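Local coordinates for acyl-[acyl-carrier-protein]--UDP-N-acetylglucosamine O-acyltransferase (Helicobacter pylori, PDB 1J2Z) that catalyses the transfer of a (3R)-hydroxyacyl group from acyl carrier protein to UDP-N-acetylglucosamine, the first step of lipid A biosynthesis, at residues S78-G83 against C92-G97; K33-V38 against H49-K54; L193-M198 against F209-Y214. One frame throughout, in Å; residues are numbered along the deposited sequence.

Contact 1. Residues S78-G83 against C92-G97; sequences SELIIG and CMINPG
The flat group of this contact is the peptide carbonyl of E79, which meets P96 and G97 at its oxygen. G97 N donates to E79 O over 3.3 Å, with an N-H...O angle of 154°, and it stands above the carbonyl plane, 36° out of it. P96 CB lies against the same oxygen, 3.3 Å from E79 O, and is also 4.1 Å from L80 CB. Beyond it, L80 meets I94 at about a right angle. Because L80 holds CG anti to its backbone N (chi1 -159°), its fork is directed at I94, where CD1 comes to 3.8 Å from I94 CG2. Both side chains also pack on L64. The two segments belong to different parallel sheets, so L80 and I94 fill the interior across a corner rather than within one sheet. N95 borders Q69, of the substrate site, and G97 borders H121, which probably binds substrate, as in related enzymes; R89 of a neighbouring subunit packs on N95. Such inward-pointing aliphatic residues, from two different faces of one coil, are typical of the left-handed parallel beta-helix of the hexapeptide-repeat acyltransferases.

Contact 2. Residues K33-V38 against H49-K54; sequences KLDEGV and HTFVGK
K33 pairs with F51 and L34 with V52 in parallel register, and three backbone hydrogen bonds fix it: K33 N to T50 O, V52 N to K33 O, and D35 N to V52 O, the last with an N-H...O angle of 173°. On the K33 and F51 face, the two side chains cross at about a right angle, K33 CB standing 3.7 Å from F51 CD1. D35 comes to the edge of the same ring, near its plane, with OD1 3.9 Å from F51 CZ. This carboxylate is the polar centre of the contact. K54 crosses it at a slant, extended until its last torsion (chi4 70°), which returns NZ to D35 OD1 at 3.0 Å, a salt bridge made on the syn side but 30° out of the carboxylate plane. A water donates to the same OD1 and accepts from K54 N. The second oxygen, D35 OD2, takes E36 N at 2.7 Å from above the carboxylate plane, so both oxygens are engaged and rotation of the group is restrained. On the V52 face the packing is aliphatic: L34 CD2 reaches V52 CB at 3.7 Å, and V38 CG2 meets V52 CG1 at 3.7 Å. V38 gets there through a type II turn from D35, with G37 at positive phi. In the sheet, strand 33-34 lies between 15-16, whose E15 and N17 bond to the L34 backbone, and 49-52, which is flanked in turn by 79-82.

Contact 3. Residues L193-M198 against F209-Y214; sequences LNRHRM and FIYALY
L193 and Y211 lose the most surface here, and their side chains slide past each other in opposite directions. The methyl CD1 of L193 sits over one face of the phenol ring, 3.6 Å from the Y211 centroid and only 15° off the ring normal, which meets the geometry of a CH-pi contact. L193 holds CG anti to its carbonyl carbon (chi1 -61°), and from there its two methyls divide between partners. CD1 serves Y211 and also touches I210 CG2 at 4.0 Å. CD2 instead reaches Y214, 3.5 Å from its CD1, at a slant to that ring. The leucine is thus wedged among three side chains of helix 204-217, spaced to present themselves on one side of it. M198, the third largest contributor, brings its bent chain to Y211 obliquely, CE lying 4.2 Å from Y211 CE1. At the far end of the phenol, the extended R195 crosses the ring direction at about a right angle; its CD is 3.2 Å from Y211 OH, and the guanidinium is turned 50° from the ring plane. Y214 has its hydroxyl bonded elsewhere, to P179 O, which ties the helix to the chain ahead of strand 181-184. N194, between the leucine and helix 195-201, is that helix's N-cap residue. The contact packs the start of the short helix 195-201 against the longer 204-217, two consecutive helices of the C-terminal alpha-helical domain that follows the beta-helix in LpxA.

How the contacts relate
From the N terminus, contact 2 comes first: strand 33-34 is followed by 39-40 and 45-46 on the other two faces of the prism, and the chain returns beside itself at 49-52, completing one coil. Contact 1 opens later and spans less than a coil, joining 79-82 to 93-94 through 87-88. The three contacts run in series; none nests or crosses. Contacts 1 and 2 adjoin, since strands 79-82 and 49-52 are sheet neighbours: I82 N lies 2.8 Å from F51 O, a probable hydrogen bond. Contact 3 closes a short, largely helical loop between helices 195-201 and 204-217, on the opposite side of the chain's centre from the other two, its own centre 32 Å from that of contact 1 and 36 Å from that of contact 2.

Contact 1. Residues S78-G83 against C92-G97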
ATOM      1  N   SER A  78     -21.823 -12.644  10.868  1.00 35.79           N
ATOM      2  CA  SER A  78     -21.888 -11.237  10.473  1.00 30.43           C
ATOM      3  C   SER A  78     -22.114 -11.081   8.976  1.00 25.17           C
ATOM      4  O   SER A  78     -22.028 -12.051   8.229  1.00 21.26           O
ATOM      5  CB  SER A  78     -20.606 -10.510  10.882  1.00 33.80           C
ATOM      6  OG  SER A  78     -20.574 -10.291  12.284  1.00 44.27           O
ATOM      7  N   GLU A  79     -22.377  -9.854   8.536  1.00 20.17           N
ATOM      8  CA  GLU A  79     -22.644  -9.603   7.127  1.00 20.46           C
ATOM      9  C   GLU A  79     -21.850  -8.455   6.527  1.00 19.75           C
ATOM     10  O   GLU A  79     -21.289  -7.621   7.237  1.00 20.41           O
ATOM     11  CB  GLU A  79     -24.127  -9.280   6.925  1.00 21.60           C
ATOM     12  CG  GLU A  79     -25.103 -10.167   7.674  1.00 31.62           C
ATOM     13  CD  GLU A  79     -26.530  -9.659   7.552  1.00 29.30           C
ATOM     14  OE1 GLU A  79     -27.160  -9.883   6.499  1.00 37.69           O
ATOM     15  OE2 GLU A  79     -27.012  -9.014   8.501  1.00 32.52           O
ATOM     16  N   LEU A  80     -21.833  -8.422   5.199  1.00 22.28           N
ATOM     17  CA  LEU A  80     -21.184  -7.357   4.441  1.00 18.94           C
ATOM     18  C   LEU A  80     -22.296  -6.948   3.485  1.00 16.53           C
ATOM     19  O   LEU A  80     -22.768  -7.767   2.696  1.00 18.49           O
ATOM     20  CB  LEU A  80     -19.989  -7.885   3.645  1.00 14.58           C
ATOM     21  CG  LEU A  80     -18.930  -6.857   3.220  1.00 27.63           C
ATOM     22  CD1 LEU A  80     -18.117  -7.415   2.055  1.00 26.16           C
ATOM     23  CD2 LEU A  80     -19.572  -5.543   2.824  1.00 21.07           C
ATOM     24  N   ILE A  81     -22.727  -5.696   3.562  1.00 15.12           N
ATOM     25  CA  ILE A  81     -23.808  -5.221   2.707  1.00 17.73           C
ATOM     26  C   ILE A  81     -23.348  -4.041   1.854  1.00 19.64           C
ATOM     27  O   ILE A  81     -22.971  -2.993   2.375  1.00 18.23           O
ATOM     28  CB  ILE A  81     -25.027  -4.813   3.568  1.00 23.59           C
ATOM     29  CG1 ILE A  81     -25.436  -5.994   4.456  1.00 20.34           C
ATOM     30  CG2 ILE A  81     -26.190  -4.386   2.671  1.00 18.12           C
ATOM     31  CD1 ILE A  81     -26.411  -5.640   5.560  1.00 23.30           C
ATOM     32  N   ILE A  82     -23.383  -4.227   0.537  1.00 17.64           N
ATOM     33  CA  ILE A  82     -22.952  -3.198  -0.406  1.00 15.70           C
ATOM     34  C   ILE A  82     -24.140  -2.690  -1.219  1.00 19.19           C
ATOM     35  O   ILE A  82     -24.970  -3.475  -1.686  1.00 19.68           O
ATOM     36  CB  ILE A  82     -21.857  -3.757  -1.353  1.00 13.81           C
ATOM     37  CG1 ILE A  82     -20.610  -4.109  -0.531  1.00 17.03           C
ATOM     38  CG2 ILE A  82     -21.499  -2.736  -2.420  1.00 18.40           C
ATOM     39  CD1 ILE A  82     -19.567  -4.920  -1.289  1.00 19.30           C
ATOM     40  N   GLY A  83     -24.199  -1.371  -1.385  1.00 19.45           N
ATOM     41  CA  GLY A  83     -25.289  -0.747  -2.108  1.00 23.43           C
ATOM     42  C   GLY A  83     -25.250  -0.816  -3.623  1.00 22.94           C
ATOM     43  O   GLY A  83     -24.592  -1.676  -4.214  1.00 20.55           O
ATOM     44  N   CYS A  92      -9.068  -4.614  -3.731  1.00 16.28           N
ATOM     45  CA  CYS A  92      -9.745  -4.120  -2.535  1.00 19.46           C
ATOM     46  C   CYS A  92     -10.041  -5.313  -1.642  1.00 17.67           C
ATOM     47  O   CYS A  92     -10.210  -6.431  -2.127  1.00 20.64           O
ATOM     48  CB  CYS A  92     -11.057  -3.420  -2.885  1.00 22.66           C
ATOM     49  SG  CYS A  92     -10.842  -1.750  -3.487  1.00 24.62           S
ATOM     50  N   MET A  93     -10.095  -5.080  -0.337  1.00 15.27           N
ATOM     51  CA  MET A  93     -10.371  -6.156   0.607  1.00 16.59           C
ATOM     52  C   MET A  93     -11.346  -5.589   1.624  1.00 22.12           C
ATOM     53  O   MET A  93     -11.032  -4.628   2.322  1.00 23.81           O
ATOM     54  CB  MET A  93      -9.072  -6.599   1.280  1.00 19.20           C
ATOM     55  CG  MET A  93      -9.108  -8.000   1.881  1.00 23.68           C
ATOM     56  SD  MET A  93      -9.754  -8.030   3.543  1.00 26.59           S
ATOM     57  CE  MET A  93      -8.248  -7.789   4.508  1.00 20.92           C
ATOM     58  N   ILE A  94     -12.534  -6.179   1.689  1.00 19.30           N
ATOM     59  CA  ILE A  94     -13.578  -5.707   2.588  1.00 19.27           C
ATOM     60  C   ILE A  94     -14.127  -6.850   3.432  1.00 19.92           C
ATOM     61  O   ILE A  94     -14.562  -7.871   2.902  1.00 18.35           O
ATOM     62  CB  ILE A  94     -14.730  -5.076   1.783  1.00 20.05           C
ATOM     63  CG1 ILE A  94     -14.182  -3.955   0.893  1.00 21.51           C
ATOM     64  CG2 ILE A  94     -15.790  -4.520   2.726  1.00 21.73           C
ATOM     65  CD1 ILE A  94     -15.224  -3.315   0.004  1.00 23.51           C
ATOM     66  N   ASN A  95     -14.110  -6.668   4.748  1.00 17.25           N
ATOM     67  CA  ASN A  95     -14.594  -7.689   5.666  1.00 15.49           C
ATOM     68  C   ASN A  95     -15.949  -7.344   6.262  1.00 17.31           C
ATOM     69  O   ASN A  95     -16.335  -6.175   6.310  1.00 18.36           O
ATOM     70  CB  ASN A  95     -13.594  -7.872   6.811  1.00 20.56           C
ATOM     71  CG  ASN A  95     -12.204  -8.201   6.316  1.00 15.17           C
ATOM     72  OD1 ASN A  95     -12.008  -9.173   5.586  1.00 23.10           O
ATOM     73  ND2 ASN A  95     -11.230  -7.393   6.711  1.00 15.53           N
ATOM     74  N   PRO A  96     -16.694  -8.366   6.711  1.00 18.99           N
ATOM     75  CA  PRO A  96     -18.011  -8.173   7.321  1.00 20.50           C
ATOM     76  C   PRO A  96     -17.800  -7.763   8.777  1.00 23.51           C
ATOM     77  O   PRO A  96     -16.659  -7.715   9.250  1.00 18.64           O
ATOM     78  CB  PRO A  96     -18.670  -9.546   7.171  1.00 15.17           C
ATOM     79  CG  PRO A  96     -17.504 -10.483   7.235  1.00 17.90           C
ATOM     80  CD  PRO A  96     -16.469  -9.788   6.389  1.00 15.08           C
ATOM     81  N   GLY A  97     -18.888  -7.470   9.483  1.00 19.55           N
ATOM     82  CA  GLY A  97     -18.777  -7.030  10.865  1.00 17.64           C
ATOM     83  C   GLY A  97     -18.483  -8.105  11.891  1.00 21.28           C
ATOM     84  O   GLY A  97     -18.120  -9.220  11.534  1.00 17.64           O
TER

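Contact 2. Residues K33-V38 against H49-K54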
ATOM      1  N   LYS A  33     -25.174 -12.852  -2.347  1.00 18.94           N
ATOM      2  CA  LYS A  33     -26.359 -12.423  -3.072  1.00 18.85           C
ATOM      3  C   LYS A  33     -25.930 -11.298  -4.003  1.00 19.93           C
ATOM      4  O   LYS A  33     -25.271 -10.350  -3.577  1.00 20.65           O
ATOM      5  CB  LYS A  33     -27.429 -11.911  -2.110  1.00 21.19           C
ATOM      6  CG  LYS A  33     -27.898 -12.949  -1.108  1.00 22.99           C
ATOM      7  CD  LYS A  33     -28.843 -12.340  -0.098  1.00 20.17           C
ATOM      8  CE  LYS A  33     -29.260 -13.376   0.926  1.00 28.44           C
ATOM      9  NZ  LYS A  33     -28.083 -14.073   1.519  1.00 28.25           N
ATOM     10  N   LEU A  34     -26.282 -11.415  -5.276  1.00 21.11           N
ATOM     11  CA  LEU A  34     -25.934 -10.395  -6.254  1.00 20.64           C
ATOM     12  C   LEU A  34     -27.223  -9.878  -6.879  1.00 21.27           C
ATOM     13  O   LEU A  34     -27.941 -10.620  -7.551  1.00 22.27           O
ATOM     14  CB  LEU A  34     -25.025 -10.981  -7.340  1.00 21.32           C
ATOM     15  CG  LEU A  34     -23.731 -11.666  -6.879  1.00 21.97           C
ATOM     16  CD1 LEU A  34     -22.985 -12.198  -8.094  1.00 20.17           C
ATOM     17  CD2 LEU A  34     -22.859 -10.677  -6.112  1.00 17.07           C
ATOM     18  N   ASP A  35     -27.518  -8.607  -6.646  1.00 22.38           N
ATOM     19  CA  ASP A  35     -28.729  -8.005  -7.180  1.00 17.03           C
ATOM     20  C   ASP A  35     -28.569  -7.731  -8.672  1.00 22.72           C
ATOM     21  O   ASP A  35     -27.492  -7.915  -9.247  1.00 18.82           O
ATOM     22  CB  ASP A  35     -29.048  -6.708  -6.424  1.00 20.24           C
ATOM     23  CG  ASP A  35     -30.548  -6.380  -6.411  1.00 24.83           C
ATOM     24  OD1 ASP A  35     -30.950  -5.458  -5.674  1.00 22.83           O
ATOM     25  OD2 ASP A  35     -31.321  -7.039  -7.136  1.00 19.33           O
ATOM     26  N   GLU A  36     -29.659  -7.295  -9.289  1.00 22.52           N
ATOM     27  CA  GLU A  36     -29.703  -7.003 -10.713  1.00 23.26           C
ATOM     28  C   GLU A  36     -28.612  -6.095 -11.273  1.00 20.74           C
ATOM     29  O   GLU A  36     -28.249  -5.081 -10.670  1.00 22.07           O
ATOM     30  CB  GLU A  36     -31.069  -6.405 -11.065  1.00 24.58           C
ATOM     31  CG  GLU A  36     -31.192  -5.924 -12.500  1.00 37.26           C
ATOM     32  CD  GLU A  36     -32.594  -5.425 -12.830  1.00 48.10           C
ATOM     33  OE1 GLU A  36     -33.064  -4.468 -12.173  1.00 47.15           O
ATOM     34  OE2 GLU A  36     -33.228  -5.995 -13.742  1.00 48.35           O
ATOM     35  N   GLY A  37     -28.097  -6.475 -12.439  1.00 15.67           N
ATOM     36  CA  GLY A  37     -27.095  -5.673 -13.114  1.00 21.05           C
ATOM     37  C   GLY A  37     -25.687  -5.667 -12.549  1.00 25.53           C
ATOM     38  O   GLY A  37     -24.842  -4.920 -13.041  1.00 22.45           O
ATOM     39  N   VAL A  38     -25.425  -6.472 -11.523  1.00 20.55           N
ATOM     40  CA  VAL A  38     -24.084  -6.516 -10.948  1.00 20.29           C
ATOM     41  C   VAL A  38     -23.085  -7.051 -11.965  1.00 20.15           C
ATOM     42  O   VAL A  38     -23.373  -8.010 -12.682  1.00 24.02           O
ATOM     43  CB  VAL A  38     -24.022  -7.422  -9.696  1.00 24.16           C
ATOM     44  CG1 VAL A  38     -22.563  -7.807  -9.390  1.00 19.06           C
ATOM     45  CG2 VAL A  38     -24.633  -6.700  -8.503  1.00 22.95           C
ATOM     46  N   HIS A  49     -21.505 -13.829   4.280  1.00 21.01           N
ATOM     47  CA  HIS A  49     -22.877 -13.384   4.066  1.00 22.85           C
ATOM     48  C   HIS A  49     -22.797 -11.991   3.477  1.00 23.53           C
ATOM     49  O   HIS A  49     -22.941 -10.988   4.178  1.00 21.18           O
ATOM     50  CB  HIS A  49     -23.612 -13.381   5.408  1.00 26.94           C
ATOM     51  CG  HIS A  49     -23.355 -14.612   6.217  1.00 31.84           C
ATOM     52  ND1 HIS A  49     -23.795 -15.859   5.830  1.00 33.60           N
ATOM     53  CD2 HIS A  49     -22.636 -14.803   7.349  1.00 37.33           C
ATOM     54  CE1 HIS A  49     -23.356 -16.766   6.684  1.00 36.13           C
ATOM     55  NE2 HIS A  49     -22.649 -16.151   7.616  1.00 35.59           N
ATOM     56  N   THR A  50     -22.572 -11.954   2.169  1.00 23.09           N
ATOM     57  CA  THR A  50     -22.392 -10.713   1.442  1.00 20.98           C
ATOM     58  C   THR A  50     -23.473 -10.407   0.411  1.00 20.59           C
ATOM     59  O   THR A  50     -23.834 -11.258  -0.405  1.00 21.37           O
ATOM     60  CB  THR A  50     -21.031 -10.744   0.724  1.00 26.50           C
ATOM     61  OG1 THR A  50     -20.011 -11.115   1.664  1.00 25.66           O
ATOM     62  CG2 THR A  50     -20.705  -9.387   0.124  1.00 26.33           C
ATOM     63  N   PHE A  51     -23.978  -9.179   0.461  1.00 15.82           N
ATOM     64  CA  PHE A  51     -24.995  -8.717  -0.473  1.00 15.95           C
ATOM     65  C   PHE A  51     -24.365  -7.600  -1.301  1.00 17.25           C
ATOM     66  O   PHE A  51     -23.751  -6.684  -0.746  1.00 18.14           O
ATOM     67  CB  PHE A  51     -26.212  -8.157   0.273  1.00 19.43           C
ATOM     68  CG  PHE A  51     -27.261  -7.574  -0.637  1.00 22.42           C
ATOM     69  CD1 PHE A  51     -28.216  -8.389  -1.239  1.00 19.18           C
ATOM     70  CD2 PHE A  51     -27.267  -6.212  -0.928  1.00 24.66           C
ATOM     71  CE1 PHE A  51     -29.157  -7.857  -2.120  1.00 24.24           C
ATOM     72  CE2 PHE A  51     -28.207  -5.669  -1.812  1.00 28.55           C
ATOM     73  CZ  PHE A  51     -29.153  -6.497  -2.407  1.00 23.04           C
ATOM     74  N   VAL A  52     -24.514  -7.687  -2.620  1.00 18.76           N
ATOM     75  CA  VAL A  52     -23.976  -6.686  -3.540  1.00 17.65           C
ATOM     76  C   VAL A  52     -25.149  -6.086  -4.325  1.00 19.58           C
ATOM     77  O   VAL A  52     -25.802  -6.778  -5.116  1.00 18.36           O
ATOM     78  CB  VAL A  52     -22.959  -7.321  -4.515  1.00 15.47           C
ATOM     79  CG1 VAL A  52     -22.458  -6.277  -5.501  1.00 18.12           C
ATOM     80  CG2 VAL A  52     -21.775  -7.892  -3.735  1.00 20.84           C
ATOM     81  N   GLY A  53     -25.404  -4.798  -4.088  1.00 22.35           N
ATOM     82  CA  GLY A  53     -26.508  -4.088  -4.718  1.00 20.04           C
ATOM     83  C   GLY A  53     -26.496  -3.894  -6.224  1.00 22.29           C
ATOM     84  O   GLY A  53     -25.461  -4.018  -6.879  1.00 17.97           O
ATOM     85  N   LYS A  54     -27.670  -3.561  -6.759  1.00 23.21           N
ATOM     86  CA  LYS A  54     -27.869  -3.356  -8.191  1.00 23.18           C
ATOM     87  C   LYS A  54     -26.828  -2.495  -8.886  1.00 21.24           C
ATOM     88  O   LYS A  54     -26.456  -1.424  -8.402  1.00 22.58           O
ATOM     89  CB  LYS A  54     -29.250  -2.736  -8.469  1.00 25.68           C
ATOM     90  CG  LYS A  54     -30.455  -3.556  -8.009  1.00 28.61           C
ATOM     91  CD  LYS A  54     -31.766  -2.888  -8.452  1.00 34.69           C
ATOM     92  CE  LYS A  54     -32.996  -3.697  -8.041  1.00 35.95           C
ATOM     93  NZ  LYS A  54     -33.221  -3.681  -6.568  1.00 39.86           N
TER
HETATM   94  O   HOH W   1     -29.849  -3.211  -4.665  1.00 27.09           O

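Contact 3. Residues L193-M198 against F209-Y214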
ATOM      1  N   LEU A 193     -12.766  24.546   5.561  1.00 31.14           N
ATOM      2  CA  LEU A 193     -13.987  23.926   5.064  1.00 34.94           C
ATOM      3  C   LEU A 193     -13.872  23.414   3.636  1.00 36.07           C
ATOM      4  O   LEU A 193     -13.079  23.916   2.839  1.00 39.27           O
ATOM      5  CB  LEU A 193     -15.156  24.908   5.154  1.00 33.40           C
ATOM      6  CG  LEU A 193     -15.538  25.419   6.547  1.00 44.26           C
ATOM      7  CD1 LEU A 193     -16.865  26.170   6.458  1.00 41.64           C
ATOM      8  CD2 LEU A 193     -15.661  24.252   7.518  1.00 41.89           C
ATOM      9  N   ASN A 194     -14.678  22.404   3.328  1.00 35.46           N
ATOM     10  CA  ASN A 194     -14.715  21.799   2.004  1.00 36.12           C
ATOM     11  C   ASN A 194     -15.628  22.666   1.146  1.00 37.17           C
ATOM     12  O   ASN A 194     -16.739  22.272   0.790  1.00 37.35           O
ATOM     13  CB  ASN A 194     -15.265  20.374   2.104  1.00 35.21           C
ATOM     14  CG  ASN A 194     -15.135  19.603   0.808  1.00 38.49           C
ATOM     15  OD1 ASN A 194     -15.429  18.409   0.754  1.00 36.87           O
ATOM     16  ND2 ASN A 194     -14.698  20.282  -0.247  1.00 40.23           N
ATOM     17  N   ARG A 195     -15.135  23.857   0.828  1.00 38.56           N
ATOM     18  CA  ARG A 195     -15.864  24.841   0.037  1.00 38.14           C
ATOM     19  C   ARG A 195     -16.404  24.274  -1.271  1.00 38.84           C
ATOM     20  O   ARG A 195     -17.583  24.444  -1.591  1.00 34.10           O
ATOM     21  CB  ARG A 195     -14.945  26.034  -0.247  1.00 40.16           C
ATOM     22  CG  ARG A 195     -15.654  27.358  -0.459  1.00 48.89           C
ATOM     23  CD  ARG A 195     -14.647  28.504  -0.489  1.00 53.57           C
ATOM     24  NE  ARG A 195     -15.292  29.814  -0.546  1.00 57.77           N
ATOM     25  CZ  ARG A 195     -15.993  30.259  -1.583  1.00 57.72           C
ATOM     26  NH1 ARG A 195     -16.143  29.497  -2.658  1.00 66.96           N
ATOM     27  NH2 ARG A 195     -16.539  31.466  -1.548  1.00 56.67           N
ATOM     28  N   HIS A 196     -15.542  23.601  -2.026  1.00 39.45           N
ATOM     29  CA  HIS A 196     -15.950  23.028  -3.301  1.00 43.79           C
ATOM     30  C   HIS A 196     -17.163  22.114  -3.170  1.00 45.75           C
ATOM     31  O   HIS A 196     -18.026  22.090  -4.049  1.00 47.44           O
ATOM     32  CB  HIS A 196     -14.793  22.255  -3.938  1.00 47.16           C
ATOM     33  CG  HIS A 196     -15.184  21.509  -5.174  1.00 52.48           C
ATOM     34  ND1 HIS A 196     -15.827  20.291  -5.134  1.00 57.48           N
ATOM     35  CD2 HIS A 196     -15.069  21.830  -6.484  1.00 53.92           C
ATOM     36  CE1 HIS A 196     -16.093  19.894  -6.366  1.00 58.42           C
ATOM     37  NE2 HIS A 196     -15.645  20.811  -7.203  1.00 57.01           N
ATOM     38  N   ARG A 197     -17.227  21.367  -2.074  1.00 43.12           N
ATOM     39  CA  ARG A 197     -18.343  20.460  -1.842  1.00 42.98           C
ATOM     40  C   ARG A 197     -19.596  21.225  -1.433  1.00 42.68           C
ATOM     41  O   ARG A 197     -20.688  20.964  -1.940  1.00 39.92           O
ATOM     42  CB  ARG A 197     -17.997  19.460  -0.741  1.00 45.21           C
ATOM     43  CG  ARG A 197     -19.130  18.509  -0.411  1.00 48.77           C
ATOM     44  CD  ARG A 197     -18.941  17.182  -1.110  1.00 50.98           C
ATOM     45  NE  ARG A 197     -18.803  17.324  -2.553  1.00 55.37           N
ATOM     46  CZ  ARG A 197     -18.400  16.345  -3.356  1.00 57.79           C
ATOM     47  NH1 ARG A 197     -18.099  15.158  -2.847  1.00 58.81           N
ATOM     48  NH2 ARG A 197     -18.300  16.548  -4.663  1.00 59.92           N
ATOM     49  N   MET A 198     -19.437  22.162  -0.502  1.00 40.74           N
ATOM     50  CA  MET A 198     -20.569  22.949  -0.029  1.00 42.48           C
ATOM     51  C   MET A 198     -21.223  23.725  -1.167  1.00 40.61           C
ATOM     52  O   MET A 198     -22.443  23.861  -1.208  1.00 41.50           O
ATOM     53  CB  MET A 198     -20.125  23.929   1.062  1.00 33.67           C
ATOM     54  CG  MET A 198     -19.442  23.273   2.252  1.00 38.88           C
ATOM     55  SD  MET A 198     -19.130  24.443   3.590  1.00 41.83           S
ATOM     56  CE  MET A 198     -17.795  25.383   2.905  1.00 46.48           C
ATOM     57  N   PHE A 209     -23.232  30.898   7.000  1.00 36.37           N
ATOM     58  CA  PHE A 209     -23.669  30.535   8.337  1.00 35.95           C
ATOM     59  C   PHE A 209     -22.753  29.474   8.939  1.00 30.19           C
ATOM     60  O   PHE A 209     -22.353  29.573  10.100  1.00 29.48           O
ATOM     61  CB  PHE A 209     -25.113  30.027   8.289  1.00 38.31           C
ATOM     62  CG  PHE A 209     -25.638  29.561   9.617  1.00 43.95           C
ATOM     63  CD1 PHE A 209     -25.385  28.270  10.066  1.00 45.47           C
ATOM     64  CD2 PHE A 209     -26.372  30.422  10.427  1.00 46.82           C
ATOM     65  CE1 PHE A 209     -25.855  27.841  11.304  1.00 44.59           C
ATOM     66  CE2 PHE A 209     -26.846  30.002  11.667  1.00 46.88           C
ATOM     67  CZ  PHE A 209     -26.587  28.711  12.105  1.00 46.12           C
ATOM     68  N   ILE A 210     -22.415  28.465   8.142  1.00 30.44           N
ATOM     69  CA  ILE A 210     -21.544  27.391   8.610  1.00 29.03           C
ATOM     70  C   ILE A 210     -20.165  27.911   9.004  1.00 27.97           C
ATOM     71  O   ILE A 210     -19.646  27.555  10.062  1.00 33.64           O
ATOM     72  CB  ILE A 210     -21.416  26.286   7.537  1.00 29.94           C
ATOM     73  CG1 ILE A 210     -22.789  25.646   7.315  1.00 26.53           C
ATOM     74  CG2 ILE A 210     -20.399  25.227   7.979  1.00 24.83           C
ATOM     75  CD1 ILE A 210     -22.838  24.640   6.185  1.00 26.18           C
ATOM     76  N   TYR A 211     -19.567  28.752   8.164  1.00 34.22           N
ATOM     77  CA  TYR A 211     -18.253  29.308   8.484  1.00 37.07           C
ATOM     78  C   TYR A 211     -18.325  29.967   9.855  1.00 38.38           C
ATOM     79  O   TYR A 211     -17.501  29.707  10.733  1.00 36.85           O
ATOM     80  CB  TYR A 211     -17.832  30.374   7.467  1.00 38.78           C
ATOM     81  CG  TYR A 211     -17.167  29.865   6.208  1.00 41.26           C
ATOM     82  CD1 TYR A 211     -17.866  29.802   5.004  1.00 45.43           C
ATOM     83  CD2 TYR A 211     -15.816  29.515   6.203  1.00 43.09           C
ATOM     84  CE1 TYR A 211     -17.236  29.416   3.821  1.00 45.66           C
ATOM     85  CE2 TYR A 211     -15.176  29.123   5.025  1.00 44.15           C
ATOM     86  CZ  TYR A 211     -15.893  29.080   3.838  1.00 45.87           C
ATOM     87  OH  TYR A 211     -15.267  28.725   2.665  1.00 45.86           O
ATOM     88  N   ALA A 212     -19.319  30.834  10.018  1.00 38.00           N
ATOM     89  CA  ALA A 212     -19.525  31.548  11.268  1.00 36.37           C
ATOM     90  C   ALA A 212     -19.683  30.566  12.417  1.00 33.34           C
ATOM     91  O   ALA A 212     -19.050  30.713  13.462  1.00 35.82           O
ATOM     92  CB  ALA A 212     -20.767  32.435  11.162  1.00 34.42           C
ATOM     93  N   LEU A 213     -20.528  29.561  12.212  1.00 34.25           N
ATOM     94  CA  LEU A 213     -20.788  28.544  13.225  1.00 32.12           C
ATOM     95  C   LEU A 213     -19.488  27.913  13.723  1.00 28.94           C
ATOM     96  O   LEU A 213     -19.229  27.860  14.925  1.00 28.38           O
ATOM     97  CB  LEU A 213     -21.683  27.443  12.648  1.00 28.16           C
ATOM     98  CG  LEU A 213     -22.587  26.650  13.601  1.00 33.20           C
ATOM     99  CD1 LEU A 213     -22.914  25.312  12.959  1.00 27.57           C
ATOM    100  CD2 LEU A 213     -21.927  26.432  14.948  1.00 35.64           C
ATOM    101  N   TYR A 214     -18.674  27.428  12.793  1.00 30.61           N
ATOM    102  CA  TYR A 214     -17.419  26.790  13.161  1.00 31.46           C
ATOM    103  C   TYR A 214     -16.444  27.751  13.826  1.00 35.19           C
ATOM    104  O   TYR A 214     -15.700  27.363  14.728  1.00 33.85           O
ATOM    105  CB  TYR A 214     -16.776  26.142  11.933  1.00 30.22           C
ATOM    106  CG  TYR A 214     -17.309  24.755  11.630  1.00 26.62           C
ATOM    107  CD1 TYR A 214     -17.779  24.425  10.359  1.00 23.60           C
ATOM    108  CD2 TYR A 214     -17.313  23.760  12.610  1.00 29.36           C
ATOM    109  CE1 TYR A 214     -18.236  23.142  10.072  1.00 25.93           C
ATOM    110  CE2 TYR A 214     -17.767  22.473  12.333  1.00 27.19           C
ATOM    111  CZ  TYR A 214     -18.226  22.170  11.065  1.00 24.64           C
ATOM    112  OH  TYR A 214     -18.667  20.896  10.788  1.00 32.50           O
TER